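27kDa outer membrane protein (Silicibacter pomeroyi, PDB 3GYK) probably acts as a thiol-disulfide oxidoreductase, the chain being its DsbA-like thioredoxin domain. Local coordinates at residues Pro35-Ala40 with Asn143-Phe148; Glu60-Gly65 with Ala128-Ser133. All coordinates share one frame; numbering follows the deposited sequence.

Starting from the N terminus, the chain lays down strand 24-30 and enters helix 35-50, whose first turn is one half of contact 1. It returns through strand 54-60, at whose end contact 2 begins, then runs through a strand-free, largely helical excursion until helix 124-140 comes back to residues 60-65 and closes the inner loop. Only after that does the cis-proline segment 143-148 reach helix 35-50, so contact 1 encloses contact 2. The outer contact joins the helix start to the cis-proline loop leading into strand 147-150; the inner one fastens helix 124-140 beside strand 54-60. They meet where CG2 of T145 packs 3.5 Å from CE3 of W61.

Contact 1 of 2, residues Pro35-Ala40 with Asn143-Phe148; sequences PYCRRA and NGTPSF. With SO4 (sulfate ion), chain F.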
# COMPACT_ATOMS: atom_id res chain seq x y z
N PRO A 35 4.66 11.77 -5.42
CA PRO A 35 6.09 11.96 -5.14
C PRO A 35 6.44 11.62 -3.69
O PRO A 35 7.50 11.02 -3.41
CB PRO A 35 6.31 13.45 -5.39
CG PRO A 35 5.25 13.83 -6.36
CD PRO A 35 4.07 12.96 -6.06
N TYR A 36 5.58 12.01 -2.75
CA TYR A 36 5.88 11.66 -1.36
C TYR A 36 5.70 10.18 -1.05
O TYR A 36 6.36 9.68 -0.15
CB TYR A 36 5.09 12.54 -0.38
CG TYR A 36 5.75 13.84 0.01
CD1 TYR A 36 5.19 15.06 -0.35
CD2 TYR A 36 6.91 13.86 0.79
CE1 TYR A 36 5.78 16.25 0.03
CE2 TYR A 36 7.50 15.04 1.19
CZ TYR A 36 6.92 16.24 0.81
OH TYR A 36 7.52 17.42 1.21
N CYS A 37 4.79 9.49 -1.74
CA CYS A 37 4.73 8.01 -1.64
C CYS A 37 6.01 7.36 -2.12
O CYS A 37 6.52 6.40 -1.50
CB CYS A 37 3.53 7.47 -2.42
SG CYS A 37 1.95 7.96 -1.67
N ARG A 38 6.53 7.84 -3.24
CA ARG A 38 7.76 7.27 -3.76
C ARG A 38 8.92 7.49 -2.76
O ARG A 38 9.77 6.60 -2.57
CB ARG A 38 8.07 7.84 -5.15
CG ARG A 38 7.09 7.41 -6.20
CD ARG A 38 7.51 7.86 -7.61
NE ARG A 38 6.59 7.28 -8.60
CZ ARG A 38 6.81 7.28 -9.91
NH1 ARG A 38 7.91 7.82 -10.40
NH2 ARG A 38 5.90 6.72 -10.71
N ARG A 39 8.94 8.66 -2.12
CA ARG A 39 9.89 8.98 -1.07
C ARG A 39 9.70 8.11 0.20
O ARG A 39 10.68 7.73 0.85
CB ARG A 39 9.76 10.47 -0.71
CG ARG A 39 10.91 10.97 0.13
CD ARG A 39 10.88 12.49 0.29
NE ARG A 39 11.60 12.87 1.50
CZ ARG A 39 11.65 14.11 1.99
NH1 ARG A 39 11.03 15.10 1.35
NH2 ARG A 39 12.32 14.35 3.11
N ALA A 40 8.44 7.82 0.54
CA ALA A 40 8.12 7.02 1.72
C ALA A 40 8.54 5.56 1.55
O ALA A 40 8.75 4.87 2.54
CB ALA A 40 6.61 7.10 2.05
N ASN A 143 -6.78 13.42 3.30
CA ASN A 143 -7.08 14.29 2.16
C ASN A 143 -6.22 13.93 0.96
O ASN A 143 -6.46 14.44 -0.12
CB ASN A 143 -6.77 15.76 2.54
CG ASN A 143 -7.32 16.74 1.53
OD1 ASN A 143 -8.54 16.82 1.30
ND2 ASN A 143 -6.43 17.51 0.92
N GLY A 144 -5.18 13.14 1.17
CA GLY A 144 -4.33 12.71 0.05
C GLY A 144 -3.31 11.70 0.55
O GLY A 144 -3.39 11.20 1.70
N THR A 145 -2.33 11.41 -0.31
CA THR A 145 -1.35 10.35 -0.03
C THR A 145 0.05 10.97 0.08
O THR A 145 0.28 12.02 -0.52
CB THR A 145 -1.33 9.31 -1.17
OG1 THR A 145 -1.07 10.00 -2.40
CG2 THR A 145 -2.68 8.64 -1.29
N PRO A 146 0.97 10.35 0.85
CA PRO A 146 0.76 9.16 1.71
C PRO A 146 0.05 9.53 3.00
O PRO A 146 0.23 10.66 3.51
CB PRO A 146 2.20 8.66 2.00
CG PRO A 146 3.04 9.89 1.91
CD PRO A 146 2.36 10.83 0.92
N SER A 147 -0.81 8.63 3.50
CA SER A 147 -1.33 8.74 4.88
C SER A 147 -1.16 7.39 5.57
O SER A 147 -1.27 6.34 4.95
CB SER A 147 -2.80 9.16 4.90
OG SER A 147 -3.00 10.49 4.45
N PHE A 148 -0.90 7.44 6.88
CA PHE A 148 -0.63 6.22 7.63
C PHE A 148 -1.55 6.09 8.85
O PHE A 148 -2.00 7.07 9.43
CB PHE A 148 0.82 6.21 8.15
CG PHE A 148 1.86 6.19 7.06
CD1 PHE A 148 2.35 4.98 6.57
CD2 PHE A 148 2.38 7.37 6.55
CE1 PHE A 148 3.35 4.95 5.55
CE2 PHE A 148 3.35 7.36 5.54
CZ PHE A 148 3.83 6.13 5.03
S SO4 F . 9.19 15.39 -2.37
O1 SO4 F . 9.03 16.59 -1.55
O2 SO4 F . 9.07 15.74 -3.78
O3 SO4 F . 10.50 14.81 -2.08
O4 SO4 F . 8.14 14.43 -2.06
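C37 and P146 bring together what are probably the two hallmarks of a thioredoxin-type redox site: the second cysteine of a CxxC pattern at a helix start, with C34 before it, and the proline that follows a cis peptide bond. The general lesson, that residues distant in sequence build such a site, is played out at one sulfur. With chi1 at -67°, C37 SG lies anti to its carbonyl carbon and reaches across to the loop, 3.6 Å from T145 CB and 3.7 Å from P146 CB. The proline ring lies along the first helical turn, CB at the sulfur and CD against Y36 CB, 3.5 Å away. Replacing P146 by an alanine removes that CD and is likely to leave a gap beside Y36 and weaken the preference for the cis bond that sets T145 against the sulfur. One turn on, A40 CB meets the edge of the F148 ring at CZ, 4.2 Å away. The Y36 ring turns from the loop and takes a sulfate, probably from the crystallisation liquor, over one face, its O4 3.1 Å above the ring centre; R39, its chain extended, adds a weak hydrogen bond from NH1. Behind the proline, S147 OG donates to G144 O at 2.9 Å, nearly in line with the carbonyl.

Contact 2 of 2, residues Glu60-Gly65 with Ala128-Ser133; sequences EWPILG and AHIAQS
E60 meets helix 124-140 through its backbone, where two side chains one helical turn apart, H129 and S133, grip the end of strand 54-60 in this thioredoxin-like fold. The amide of E60 donates to H129 NE2 at 2.9 Å, arriving within 6° of the imidazole plane, and the carbonyl oxygen of the same residue accepts S133 OG at 2.8 Å. That second bond comes in from above the carbonyl plane, 53° out of it. Thus both polar backbone atoms of a buried residue are satisfied by one helix, an instance of helix side chains standing in for a neighbouring strand, while the next residue, W61, still pairs with F30. H129 can reach because CG stands anti to the backbone N (chi1 175°), which carries the ring out toward the strand. Beside these bonds, I130 CG2 packs on P62 CG, and the backbone O of S133 lies over one face of the W61 indole. In the next shell, H129 ND1 bonds to N13 O, fixing the turn of the ring, while R59 NE bonds to S133 OG. The carboxylate of E60 leads away from the helix, its OE2 hydrogen-bonded to the hydroxyls of Y32 and Y84. I63 CG2 rests 3.3 Å above the W61 ring plane, over the outer part of the ring rather than its centre.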
# COMPACT_ATOMS: atom_id res chain seq x y z
N GLU A 60 -4.44 0.53 -1.50
CA GLU A 60 -4.23 1.18 -2.80
C GLU A 60 -5.30 2.23 -2.92
O GLU A 60 -6.50 1.91 -2.91
CB GLU A 60 -4.37 0.13 -3.91
CG GLU A 60 -3.33 -0.97 -3.84
CD GLU A 60 -2.09 -0.65 -4.71
OE1 GLU A 60 -2.11 0.38 -5.42
OE2 GLU A 60 -1.13 -1.45 -4.70
N TRP A 61 -4.88 3.49 -3.02
CA TRP A 61 -5.81 4.62 -3.08
C TRP A 61 -5.42 5.52 -4.25
O TRP A 61 -4.79 6.58 -4.08
CB TRP A 61 -5.80 5.39 -1.75
CG TRP A 61 -6.87 6.43 -1.65
CD1 TRP A 61 -8.09 6.43 -2.30
CD2 TRP A 61 -6.83 7.64 -0.89
NE1 TRP A 61 -8.80 7.57 -1.98
CE2 TRP A 61 -8.06 8.32 -1.11
CE3 TRP A 61 -5.88 8.21 -0.01
CZ2 TRP A 61 -8.35 9.56 -0.53
CZ3 TRP A 61 -6.19 9.46 0.57
CH2 TRP A 61 -7.40 10.10 0.31
N PRO A 62 -5.72 5.04 -5.48
CA PRO A 62 -5.36 5.81 -6.67
C PRO A 62 -6.22 7.08 -6.80
O PRO A 62 -7.45 7.00 -6.93
CB PRO A 62 -5.61 4.82 -7.81
CG PRO A 62 -6.74 3.91 -7.27
CD PRO A 62 -6.28 3.71 -5.82
N ILE A 63 -5.58 8.24 -6.72
CA ILE A 63 -6.27 9.54 -6.70
C ILE A 63 -5.67 10.55 -7.66
O ILE A 63 -6.22 11.63 -7.82
CB ILE A 63 -6.36 10.13 -5.25
CG1 ILE A 63 -4.97 10.29 -4.63
CG2 ILE A 63 -7.28 9.23 -4.35
CD1 ILE A 63 -4.94 11.02 -3.24
N LEU A 64 -4.57 10.20 -8.32
CA LEU A 64 -3.85 11.15 -9.17
C LEU A 64 -4.06 10.86 -10.65
O LEU A 64 -3.28 11.31 -11.49
CB LEU A 64 -2.35 11.18 -8.81
CG LEU A 64 -2.03 11.59 -7.37
CD1 LEU A 64 -0.53 11.61 -7.16
CD2 LEU A 64 -2.61 12.99 -7.08
N GLY A 65 -5.11 10.11 -10.97
CA GLY A 65 -5.59 10.06 -12.35
C GLY A 65 -5.64 8.67 -12.95
O GLY A 65 -5.54 7.66 -12.23
N ALA A 128 -13.54 -3.58 -5.64
CA ALA A 128 -13.95 -3.59 -4.24
C ALA A 128 -12.85 -3.03 -3.34
O ALA A 128 -13.14 -2.24 -2.42
CB ALA A 128 -14.43 -4.99 -3.76
N HIS A 129 -11.60 -3.42 -3.58
CA HIS A 129 -10.49 -2.89 -2.75
C HIS A 129 -10.39 -1.37 -2.89
O HIS A 129 -10.34 -0.62 -1.91
CB HIS A 129 -9.15 -3.52 -3.12
CG HIS A 129 -7.99 -2.92 -2.37
ND1 HIS A 129 -7.40 -3.55 -1.30
CD2 HIS A 129 -7.35 -1.73 -2.51
CE1 HIS A 129 -6.42 -2.79 -0.83
NE2 HIS A 129 -6.38 -1.67 -1.53
N ILE A 130 -10.34 -0.89 -4.12
CA ILE A 130 -10.14 0.55 -4.33
C ILE A 130 -11.29 1.36 -3.76
O ILE A 130 -11.07 2.41 -3.14
CB ILE A 130 -9.89 0.85 -5.84
CG1 ILE A 130 -8.56 0.22 -6.29
CG2 ILE A 130 -9.87 2.36 -6.08
CD1 ILE A 130 -8.40 0.10 -7.85
N ALA A 131 -12.52 0.88 -3.93
CA ALA A 131 -13.68 1.57 -3.38
C ALA A 131 -13.60 1.64 -1.85
O ALA A 131 -13.97 2.67 -1.25
CB ALA A 131 -14.98 0.88 -3.79
N GLN A 132 -13.15 0.54 -1.23
CA GLN A 132 -13.01 0.54 0.23
C GLN A 132 -11.87 1.45 0.68
O GLN A 132 -11.97 2.08 1.74
CB GLN A 132 -12.83 -0.90 0.75
CG GLN A 132 -12.58 -1.05 2.26
CD GLN A 132 -13.73 -0.59 3.14
OE1 GLN A 132 -14.72 -0.02 2.68
NE2 GLN A 132 -13.62 -0.89 4.45
N SER A 133 -10.78 1.53 -0.09
CA SER A 133 -9.72 2.49 0.26
C SER A 133 -10.28 3.91 0.28
O SER A 133 -9.99 4.68 1.22
CB SER A 133 -8.54 2.41 -0.69
OG SER A 133 -7.89 1.15 -0.62